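Local coordinates for uncharacterized protein (Shewanella loihica, PDB 3O0L), which is of unknown function but, as a member of the DUF1425 family, is probably an exported lipoprotein, at residues 54-65 and 98-108. Sequence-based numbering, arbitrary orientation. Where two conformers were deposited one is given.
Sequences QRLQYKFTWYDI and TAVRCELYVRE
Gln57 to Tyr63 pair in antiparallel register with Arg107 down to Arg101, the axes of the two short segments coming within 4.6 Å of each other, their directions at 155°. Gln57, Lys59, Thr61 and Tyr63 form the hydrogen-bonded pairs; at the end of the ladder Val100 and Arg101 both face Tyr63 in a classic beta bulge, where Tyr63 O takes a firm bond from Val100 N (2.8 Å) and a weak one from Arg101 N.

On the polar face, the bend in the Arg101 chain (chi3 71°) lays its guanidinium flat on the Tyr63 ring, planes 2° apart and centres 4.4 Å apart, while Arg101 NH1 reaches in the guanidinium plane to Glu103 OE2 at 2.6 Å in a salt bridge. Tyr63 OH receives a bond from Thr61 OG1 (3.0 Å) and makes a weak one to Glu103 OE1. A leucine in place of Tyr63 would probably leave the Arg101 guanidinium without its flat support and Thr61 OG1 without its acceptor. Farther along, Arg107 NE and NH2 both grip Gln57 OE1, at 2.9 and 2.8 Å respectively, both tilted slightly to the same side of the amide plane.

On the apolar face, Leu104 CD1 sits over the centre of the Phe60 ring and Cys102 CB over the six-membered ring of Trp62.

These apolar groups pack onto strands 40-48 and 87-93 of the facing sheet, an arrangement consistent with the beta sandwich of the E-set clan. Strand 78-82 flanks 54-63, and residues 105-108 continue the sheet into a strand of the second subunit.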
loop_
_atom_site.group_PDB
_atom_site.type_symbol
_atom_site.label_atom_id
_atom_site.label_comp_id
_atom_site.label_asym_id
_atom_site.label_seq_id
_atom_site.Cartn_x
_atom_site.Cartn_y
_atom_site.Cartn_z
ATOM N N GLN A 54 -17.370 6.749 -0.404
ATOM C CA GLN A 54 -16.204 7.020 -1.238
ATOM C C GLN A 54 -16.395 6.306 -2.575
ATOM O O GLN A 54 -16.569 5.099 -2.570
ATOM C CB GLN A 54 -14.949 6.488 -0.510
ATOM C CG GLN A 54 -13.635 6.364 -1.311
ATOM C CD GLN A 54 -13.187 7.656 -2.020
ATOM O OE1 GLN A 54 -13.967 8.309 -2.705
ATOM N NE2 GLN A 54 -11.916 8.004 -1.867
ATOM N N ARG A 55 -16.353 7.045 -3.691
ATOM C CA ARG A 55 -16.305 6.473 -5.025
ATOM C C ARG A 55 -14.841 6.090 -5.371
ATOM O O ARG A 55 -13.902 6.862 -5.099
ATOM C CB ARG A 55 -16.871 7.465 -6.062
ATOM C CG ARG A 55 -18.291 7.987 -5.763
ATOM C CD ARG A 55 -19.031 8.425 -7.045
ATOM N NE ARG A 55 -20.369 8.984 -6.777
ATOM C CZ ARG A 55 -21.507 8.332 -7.016
ATOM N NH1 ARG A 55 -21.473 7.117 -7.551
ATOM N NH2 ARG A 55 -22.677 8.887 -6.741
ATOM N N LEU A 56 -14.658 4.908 -5.925
ATOM C CA LEU A 56 -13.360 4.529 -6.445
ATOM C C LEU A 56 -13.506 3.630 -7.671
ATOM O O LEU A 56 -14.610 3.294 -8.088
ATOM C CB LEU A 56 -12.501 3.897 -5.348
ATOM C CG LEU A 56 -13.079 2.763 -4.514
ATOM C CD1 LEU A 56 -13.039 1.492 -5.279
ATOM C CD2 LEU A 56 -12.239 2.640 -3.246
ATOM N N GLN A 57 -12.379 3.355 -8.309
ATOM C CA GLN A 57 -12.334 2.450 -9.453
ATOM C C GLN A 57 -11.247 1.453 -9.216
ATOM O O GLN A 57 -10.248 1.752 -8.534
ATOM C CB GLN A 57 -11.996 3.213 -10.713
ATOM C CG GLN A 57 -13.006 4.248 -11.070
ATOM C CD GLN A 57 -12.767 4.680 -12.478
ATOM O OE1 GLN A 57 -11.705 5.222 -12.793
ATOM N NE2 GLN A 57 -13.708 4.367 -13.359
ATOM N N TYR A 58 -11.429 0.244 -9.753
ATOM C CA TYR A 58 -10.431 -0.783 -9.608
ATOM C C TYR A 58 -10.256 -1.620 -10.847
ATOM O O TYR A 58 -11.149 -1.676 -11.706
ATOM C CB TYR A 58 -10.776 -1.707 -8.427
ATOM C CG TYR A 58 -11.886 -2.698 -8.741
ATOM C CD1 TYR A 58 -13.238 -2.329 -8.599
ATOM C CD2 TYR A 58 -11.588 -3.979 -9.201
ATOM C CE1 TYR A 58 -14.269 -3.229 -8.931
ATOM C CE2 TYR A 58 -12.576 -4.857 -9.541
ATOM C CZ TYR A 58 -13.925 -4.492 -9.382
ATOM O OH TYR A 58 -14.904 -5.406 -9.678
ATOM N N LYS A 59 -9.101 -2.269 -10.926
ATOM C CA LYS A 59 -8.885 -3.332 -11.919
ATOM C C LYS A 59 -7.714 -4.173 -11.536
ATOM O O LYS A 59 -6.806 -3.718 -10.835
ATOM C CB LYS A 59 -8.697 -2.803 -13.342
ATOM C CG LYS A 59 -7.380 -2.230 -13.701
ATOM C CD LYS A 59 -7.315 -2.198 -15.220
ATOM C CE LYS A 59 -6.208 -1.339 -15.729
ATOM N NZ LYS A 59 -6.477 -0.954 -17.159
ATOM N N PHE A 60 -7.774 -5.430 -11.943
ATOM C CA PHE A 60 -6.644 -6.330 -11.760
ATOM C C PHE A 60 -5.801 -6.349 -13.010
ATOM O O PHE A 60 -6.321 -6.184 -14.115
ATOM C CB PHE A 60 -7.104 -7.770 -11.523
ATOM C CG PHE A 60 -7.809 -8.010 -10.211
ATOM C CD1 PHE A 60 -7.091 -8.340 -9.071
ATOM C CD2 PHE A 60 -9.175 -7.971 -10.131
ATOM C CE1 PHE A 60 -7.715 -8.578 -7.900
ATOM C CE2 PHE A 60 -9.815 -8.215 -8.930
ATOM C CZ PHE A 60 -9.089 -8.525 -7.815
ATOM N N THR A 61 -4.517 -6.627 -12.831
ATOM C CA THR A 61 -3.610 -6.937 -13.933
ATOM C C THR A 61 -2.947 -8.276 -13.595
ATOM O O THR A 61 -2.859 -8.677 -12.416
ATOM C CB THR A 61 -2.540 -5.868 -14.133
ATOM O OG1 THR A 61 -1.847 -5.698 -12.907
ATOM C CG2 THR A 61 -3.175 -4.499 -14.483
ATOM N N TRP A 62 -2.495 -8.966 -14.626
ATOM C CA TRP A 62 -2.000 -10.309 -14.487
ATOM C C TRP A 62 -0.586 -10.415 -15.068
ATOM O O TRP A 62 -0.267 -9.796 -16.088
ATOM C CB TRP A 62 -2.921 -11.218 -15.261
ATOM C CG TRP A 62 -4.264 -11.307 -14.676
ATOM C CD1 TRP A 62 -5.337 -10.536 -14.958
ATOM C CD2 TRP A 62 -4.680 -12.217 -13.662
ATOM N NE1 TRP A 62 -6.421 -10.914 -14.192
ATOM C CE2 TRP A 62 -6.047 -11.965 -13.407
ATOM C CE3 TRP A 62 -4.049 -13.267 -12.986
ATOM C CZ2 TRP A 62 -6.779 -12.698 -12.465
ATOM C CZ3 TRP A 62 -4.777 -13.983 -12.037
ATOM C CH2 TRP A 62 -6.121 -13.692 -11.797
ATOM N N TYR A 63 0.236 -11.248 -14.434
ATOM C CA TYR A 63 1.626 -11.461 -14.833
ATOM C C TYR A 63 1.967 -12.939 -14.908
ATOM O O TYR A 63 1.425 -13.764 -14.176
ATOM C CB TYR A 63 2.575 -10.773 -13.838
ATOM C CG TYR A 63 2.234 -9.335 -13.660
ATOM C CD1 TYR A 63 2.757 -8.357 -14.508
ATOM C CD2 TYR A 63 1.330 -8.946 -12.690
ATOM C CE1 TYR A 63 2.405 -7.023 -14.358
ATOM C CE2 TYR A 63 0.982 -7.627 -12.538
ATOM C CZ TYR A 63 1.511 -6.675 -13.366
ATOM O OH TYR A 63 1.117 -5.381 -13.185
ATOM N N ASP A 64 2.887 -13.251 -15.796
ATOM C CA ASP A 64 3.351 -14.619 -16.001
ATOM C C ASP A 64 4.613 -14.812 -15.163
ATOM O O ASP A 64 4.986 -13.915 -14.403
ATOM C CB ASP A 64 3.607 -14.895 -17.496
ATOM C CG ASP A 64 4.830 -14.158 -18.069
ATOM O OD1 ASP A 64 5.611 -13.527 -17.318
ATOM O OD2 ASP A 64 4.994 -14.221 -19.307
ATOM N N ILE A 65 5.239 -15.975 -15.299
ATOM C CA ILE A 65 6.412 -16.325 -14.469
ATOM C C ILE A 65 7.598 -15.404 -14.716
ATOM O O ILE A 65 8.361 -15.171 -13.800
ATOM C CB ILE A 65 6.818 -17.818 -14.655
ATOM C CG1 ILE A 65 7.741 -18.302 -13.521
ATOM C CG2 ILE A 65 7.449 -18.034 -16.016
ATOM C CD1 ILE A 65 7.183 -18.080 -12.108
ATOM N N THR A 98 -1.118 -19.149 -18.418
ATOM C CA THR A 98 0.270 -18.747 -18.123
ATOM C C THR A 98 0.378 -17.732 -16.991
ATOM O O THR A 98 1.470 -17.520 -16.487
ATOM C CB THR A 98 1.070 -18.177 -19.331
ATOM O OG1 THR A 98 0.573 -16.877 -19.697
ATOM C CG2 THR A 98 1.098 -19.140 -20.507
ATOM N N ALA A 99 -0.726 -17.102 -16.588
ATOM C CA ALA A 99 -0.684 -16.117 -15.514
ATOM C C ALA A 99 -0.384 -16.807 -14.203
ATOM O O ALA A 99 -0.974 -17.856 -13.886
ATOM C CB ALA A 99 -2.006 -15.371 -15.425
ATOM N N VAL A 100 0.576 -16.277 -13.448
ATOM C CA VAL A 100 0.918 -16.882 -12.145
ATOM C C VAL A 100 0.574 -15.968 -10.992
ATOM O O VAL A 100 0.589 -16.391 -9.866
ATOM C CB VAL A 100 2.413 -17.266 -12.063
ATOM C CG1 VAL A 100 2.766 -18.286 -13.201
ATOM C CG2 VAL A 100 3.299 -16.021 -12.135
ATOM N N ARG A 101 0.223 -14.718 -11.269
ATOM C CA ARG A 101 0.130 -13.705 -10.224
ATOM C C ARG A 101 -0.761 -12.547 -10.686
ATOM O O ARG A 101 -0.768 -12.246 -11.855
ATOM C CB ARG A 101 1.575 -13.218 -9.990
ATOM C CG ARG A 101 1.824 -12.157 -9.020
ATOM C CD ARG A 101 3.359 -11.946 -8.850
ATOM N NE ARG A 101 4.119 -11.323 -9.962
ATOM C CZ ARG A 101 4.134 -10.018 -10.261
ATOM N NH1 ARG A 101 3.359 -9.145 -9.615
ATOM N NH2 ARG A 101 4.915 -9.579 -11.249
ATOM N N CYS A 102 -1.521 -11.948 -9.778
ATOM C CA CYS A 102 -2.279 -10.742 -10.083
ATOM C C CYS A 102 -1.859 -9.615 -9.185
ATOM O O CYS A 102 -1.177 -9.833 -8.161
ATOM C CB CYS A 102 -3.783 -10.936 -9.872
ATOM S SG CYS A 102 -4.344 -10.887 -8.088
ATOM N N GLU A 103 -2.261 -8.407 -9.582
ATOM C CA GLU A 103 -2.109 -7.193 -8.778
ATOM C C GLU A 103 -3.424 -6.422 -8.900
ATOM O O GLU A 103 -3.998 -6.331 -10.002
ATOM C CB GLU A 103 -0.931 -6.342 -9.273
ATOM C CG GLU A 103 0.445 -7.000 -9.141
ATOM C CD GLU A 103 1.581 -6.207 -9.805
ATOM O OE1 GLU A 103 1.310 -5.186 -10.483
ATOM O OE2 GLU A 103 2.753 -6.622 -9.662
ATOM N N LEU A 104 -3.936 -5.917 -7.787
ATOM C CA LEU A 104 -5.149 -5.103 -7.762
ATOM C C LEU A 104 -4.739 -3.646 -7.699
ATOM O O LEU A 104 -3.920 -3.291 -6.850
ATOM C CB LEU A 104 -6.008 -5.448 -6.547
ATOM C CG LEU A 104 -7.278 -4.640 -6.270
ATOM C CD1 LEU A 104 -8.234 -4.707 -7.492
ATOM C CD2 LEU A 104 -7.974 -5.126 -5.016
ATOM N N TYR A 105 -5.290 -2.817 -8.586
ATOM C CA TYR A 105 -5.131 -1.350 -8.555
ATOM C C TYR A 105 -6.445 -0.677 -8.220
ATOM O O TYR A 105 -7.481 -1.090 -8.724
ATOM C CB TYR A 105 -4.663 -0.830 -9.904
ATOM C CG TYR A 105 -3.282 -1.307 -10.243
ATOM C CD1 TYR A 105 -3.062 -2.537 -10.852
ATOM C CD2 TYR A 105 -2.177 -0.555 -9.859
ATOM C CE1 TYR A 105 -1.785 -2.970 -11.101
ATOM C CE2 TYR A 105 -0.895 -0.975 -10.114
ATOM C CZ TYR A 105 -0.709 -2.161 -10.740
ATOM O OH TYR A 105 0.578 -2.532 -10.963
ATOM N N VAL A 106 -6.394 0.337 -7.350
ATOM C CA VAL A 106 -7.540 1.107 -6.941
ATOM C C VAL A 106 -7.199 2.554 -7.106
ATOM O O VAL A 106 -6.107 3.000 -6.707
ATOM C CB VAL A 106 -7.922 0.823 -5.469
ATOM C CG1 VAL A 106 -8.957 1.799 -4.953
ATOM C CG2 VAL A 106 -8.396 -0.640 -5.289
ATOM N N ARG A 107 -8.115 3.312 -7.702
ATOM C CA ARG A 107 -7.879 4.726 -7.808
ATOM C C ARG A 107 -9.040 5.507 -7.249
ATOM O O ARG A 107 -10.180 5.050 -7.263
ATOM C CB ARG A 107 -7.435 5.106 -9.201
ATOM C CG ARG A 107 -8.416 5.031 -10.224
ATOM C CD ARG A 107 -7.741 5.242 -11.589
ATOM N NE ARG A 107 -8.774 5.329 -12.596
ATOM C CZ ARG A 107 -8.574 5.390 -13.915
ATOM N NH1 ARG A 107 -7.350 5.381 -14.462
ATOM N NH2 ARG A 107 -9.631 5.452 -14.694
ATOM N N GLU A 108 -8.718 6.661 -6.671
ATOM C CA GLU A 108 -9.706 7.544 -6.084
ATOM C C GLU A 108 -9.297 8.963 -6.376
ATOM O O GLU A 108 -8.112 9.260 -6.548
ATOM C CB GLU A 108 -9.832 7.325 -4.567
ATOM C CG GLU A 108 -8.510 7.424 -3.839
ATOM C CD GLU A 108 -8.646 7.457 -2.311
ATOM O OE1 GLU A 108 -8.931 8.560 -1.755
ATOM O OE2 GLU A 108 -8.442 6.387 -1.678
HETATM O O HOH W 1 5.430 -13.032 -11.680
HETATM O O HOH W 2 4.177 -18.111 -16.662
#